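Local coordinates for protein Alpha/beta fold hydrolase (PDB 6I8W) that probably hydrolyses ester bonds of membrane phospholipids as a membrane-bound phospholipase A, a virulence factor of Pseudomonas aeruginosa, at residues L67-G72 with A93-G98. Residues are numbered along the deposited sequence; the frame is centred on the assembly and turned at random.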
ATOM      1  N   LEU A  67       1.200   4.254  -7.749  1.00 24.10           N
ATOM      2  CA  LEU A  67       0.777   4.171  -6.354  1.00 25.11           C
ATOM      3  C   LEU A  67       1.386   2.950  -5.687  1.00 28.62           C
ATOM      4  O   LEU A  67       1.289   1.836  -6.215  1.00 28.54           O
ATOM      5  CB  LEU A  67      -0.762   4.112  -6.260  1.00 24.97           C
ATOM      6  CG  LEU A  67      -1.555   5.129  -7.093  1.00 27.66           C
ATOM      7  CD1 LEU A  67      -3.070   4.924  -6.914  1.00 27.07           C
ATOM      8  CD2 LEU A  67      -1.172   6.557  -6.708  1.00 26.68           C
ATOM      9  N   ILE A  68       1.986   3.145  -4.515  1.00 25.71           N
ATOM     10  CA  ILE A  68       2.731   2.061  -3.865  1.00 24.07           C
ATOM     11  C   ILE A  68       2.187   1.795  -2.459  1.00 26.43           C
ATOM     12  O   ILE A  68       2.288   2.643  -1.568  1.00 30.29           O
ATOM     13  CB  ILE A  68       4.239   2.394  -3.768  1.00 29.40           C
ATOM     14  CG1 ILE A  68       4.776   2.890  -5.121  1.00 32.90           C
ATOM     15  CG2 ILE A  68       5.037   1.182  -3.252  1.00 27.85           C
ATOM     16  CD1 ILE A  68       6.237   3.354  -5.056  1.00 37.96           C
ATOM     17  N   HIS A  69       1.629   0.606  -2.264  1.00 30.73           N
ATOM     18  CA  HIS A  69       1.017   0.230  -0.992  1.00 27.74           C
ATOM     19  C   HIS A  69       2.056   0.010   0.128  1.00 34.72           C
ATOM     20  O   HIS A  69       3.272  -0.045  -0.120  1.00 30.70           O
ATOM     21  CB  HIS A  69       0.206  -1.050  -1.195  1.00 24.71           C
ATOM     22  CG  HIS A  69       1.067  -2.228  -1.521  1.00 24.67           C
ATOM     23  ND1 HIS A  69       1.795  -2.897  -0.556  1.00 30.30           N
ATOM     24  CD2 HIS A  69       1.381  -2.817  -2.702  1.00 25.59           C
ATOM     25  CE1 HIS A  69       2.493  -3.868  -1.123  1.00 34.12           C
ATOM     26  NE2 HIS A  69       2.261  -3.845  -2.428  1.00 29.34           N
ATOM     27  N   GLY A  70       1.570  -0.178   1.352  1.00 33.02           N
ATOM     28  CA  GLY A  70       2.449  -0.363   2.488  1.00 34.24           C
ATOM     29  C   GLY A  70       2.611  -1.812   2.914  1.00 39.18           C
ATOM     30  O   GLY A  70       2.227  -2.729   2.195  1.00 32.80           O
ATOM     31  N   PHE A  71       3.201  -2.007   4.089  1.00 35.59           N
ATOM     32  CA  PHE A  71       3.525  -3.333   4.594  1.00 39.91           C
ATOM     33  C   PHE A  71       2.273  -4.197   4.764  1.00 39.75           C
ATOM     34  O   PHE A  71       1.289  -3.759   5.345  1.00 38.14           O
ATOM     35  CB  PHE A  71       4.264  -3.231   5.931  1.00 35.63           C
ATOM     36  CG  PHE A  71       4.499  -4.564   6.584  1.00 39.39           C
ATOM     37  CD1 PHE A  71       5.555  -5.369   6.185  1.00 36.39           C
ATOM     38  CD2 PHE A  71       3.642  -5.031   7.570  1.00 37.33           C
ATOM     39  CE1 PHE A  71       5.773  -6.608   6.773  1.00 37.62           C
ATOM     40  CE2 PHE A  71       3.836  -6.267   8.158  1.00 38.63           C
ATOM     41  CZ  PHE A  71       4.911  -7.062   7.765  1.00 40.72           C
ATOM     42  N   GLY A  72       2.314  -5.413   4.236  1.00 38.79           N
ATOM     43  CA  GLY A  72       1.222  -6.348   4.413  1.00 40.42           C
ATOM     44  C   GLY A  72       0.010  -6.040   3.557  1.00 42.50           C
ATOM     45  O   GLY A  72      -0.943  -6.819   3.550  1.00 47.11           O
ATOM     46  N   ALA A  93      -1.101   0.897 -10.081  1.00 27.96           N
ATOM     47  CA  ALA A  93      -0.860   0.465  -8.708  1.00 26.96           C
ATOM     48  C   ALA A  93      -0.301  -0.961  -8.724  1.00 26.63           C
ATOM     49  O   ALA A  93      -0.988  -1.882  -9.168  1.00 27.61           O
ATOM     50  CB  ALA A  93      -2.154   0.539  -7.888  1.00 23.37           C
ATOM     51  N   LEU A  94       0.946  -1.150  -8.283  1.00 26.45           N
ATOM     52  CA  LEU A  94       1.550  -2.491  -8.302  1.00 25.47           C
ATOM     53  C   LEU A  94       1.469  -3.199  -6.945  1.00 27.56           C
ATOM     54  O   LEU A  94       1.337  -2.555  -5.891  1.00 26.48           O
ATOM     55  CB  LEU A  94       3.035  -2.440  -8.749  1.00 27.07           C
ATOM     56  CG  LEU A  94       4.102  -2.091  -7.695  1.00 31.90           C
ATOM     57  CD1 LEU A  94       5.526  -2.298  -8.253  1.00 32.07           C
ATOM     58  CD2 LEU A  94       3.932  -0.656  -7.177  1.00 32.72           C
ATOM     59  N   ASP A  95       1.539  -4.531  -6.992  1.00 25.88           N
ATOM     60  CA  ASP A  95       1.858  -5.329  -5.824  1.00 28.44           C
ATOM     61  C   ASP A  95       3.369  -5.409  -5.726  1.00 31.70           C
ATOM     62  O   ASP A  95       4.021  -5.960  -6.620  1.00 31.22           O
ATOM     63  CB  ASP A  95       1.282  -6.752  -5.915  1.00 27.13           C
ATOM     64  CG  ASP A  95      -0.227  -6.790  -5.753  1.00 33.49           C
ATOM     65  OD1 ASP A  95      -0.776  -5.865  -5.125  1.00 30.34           O
ATOM     66  OD2 ASP A  95      -0.844  -7.767  -6.230  1.00 34.38           O
ATOM     67  N   LEU A  96       3.940  -4.885  -4.654  1.00 28.98           N
ATOM     68  CA  LEU A  96       5.383  -5.061  -4.457  1.00 28.38           C
ATOM     69  C   LEU A  96       5.720  -6.543  -4.346  1.00 32.12           C
ATOM     70  O   LEU A  96       4.937  -7.309  -3.787  1.00 34.25           O
ATOM     71  CB  LEU A  96       5.843  -4.322  -3.199  1.00 31.97           C
ATOM     72  CG  LEU A  96       5.760  -2.790  -3.283  1.00 34.31           C
ATOM     73  CD1 LEU A  96       5.861  -2.191  -1.891  1.00 33.59           C
ATOM     74  CD2 LEU A  96       6.868  -2.231  -4.181  1.00 33.39           C
ATOM     75  N   PRO A  97       6.871  -6.958  -4.915  1.00 33.01           N
ATOM     76  CA  PRO A  97       7.413  -8.283  -4.626  1.00 35.26           C
ATOM     77  C   PRO A  97       7.360  -8.554  -3.124  1.00 40.49           C
ATOM     78  O   PRO A  97       7.651  -7.643  -2.329  1.00 33.65           O
ATOM     79  CB  PRO A  97       8.866  -8.189  -5.128  1.00 38.89           C
ATOM     80  CG  PRO A  97       8.782  -7.196  -6.253  1.00 38.26           C
ATOM     81  CD  PRO A  97       7.746  -6.185  -5.819  1.00 35.54           C
ATOM     82  N   GLY A  98       6.959  -9.770  -2.757  1.00 33.61           N
ATOM     83  CA  GLY A  98       6.730 -10.132  -1.369  1.00 36.52           C
ATOM     84  C   GLY A  98       5.268 -10.021  -0.935  1.00 38.83           C
ATOM     85  O   GLY A  98       4.886 -10.596   0.086  1.00 39.47           O
TER
HETATM   86  O   HOH W   1       0.292  -0.318  -4.762  1.00 26.13           O
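With chi1 at 66°, His69 CG lies between its own backbone N and carbonyl carbon, and chi2 of 77° turns the ring so that NE2 reaches the backbone of Leu96. Leu96 has CG anti to its carbonyl carbon (chi1 -67°), which lays its side chain past the ring in the opposite direction. Leu96 N donates to His69 NE2 over 3.0 Å in a nearly straight bond, though the NH lies somewhat out of the ring plane. At the other ring nitrogen, His69 ND1 donates to Gly70 O at 2.8 Å, almost exactly in the ring plane. Histidine suits this place because one ring can accept at one nitrogen and donate at the other; the two bonds fix its rotation and assign the proton to ND1. Leu94 O lies at the ring edge, 3.2 Å from His69 CD2, while Leu96 CD1 sits over a face in a CH-pi contact. Leu96 CD1 also meets Ile68 CG2 at 3.7 Å, the two branched side chains crossing at about a right angle.

Where the strands begin to part, a water bridges the two backbones: it donates to Leu67 O and Leu94 O and accepts from His69 N. Earlier, Leu67 and Ala93 pair in parallel on one sheet face, the short alanine methyl taking little room. Asp95 OD2 forms a salt bridge with Lys75 and accepts from Asp101 N.

The His-Gly pair after strand 64-68 is consistent with the oxyanion-hole loop of alpha/beta-hydrolase lipases; bound myristic acid touches Gly70 and Phe71. A beta-alpha-beta crossover through helix 79-82 joins neighbouring strands 64-68 and 90-94. Trp78 touches Leu67 and His69, whereas Ile68 and Leu96 pack against helices 112-125 and 138-149; strand 50-57 flanks Leu94.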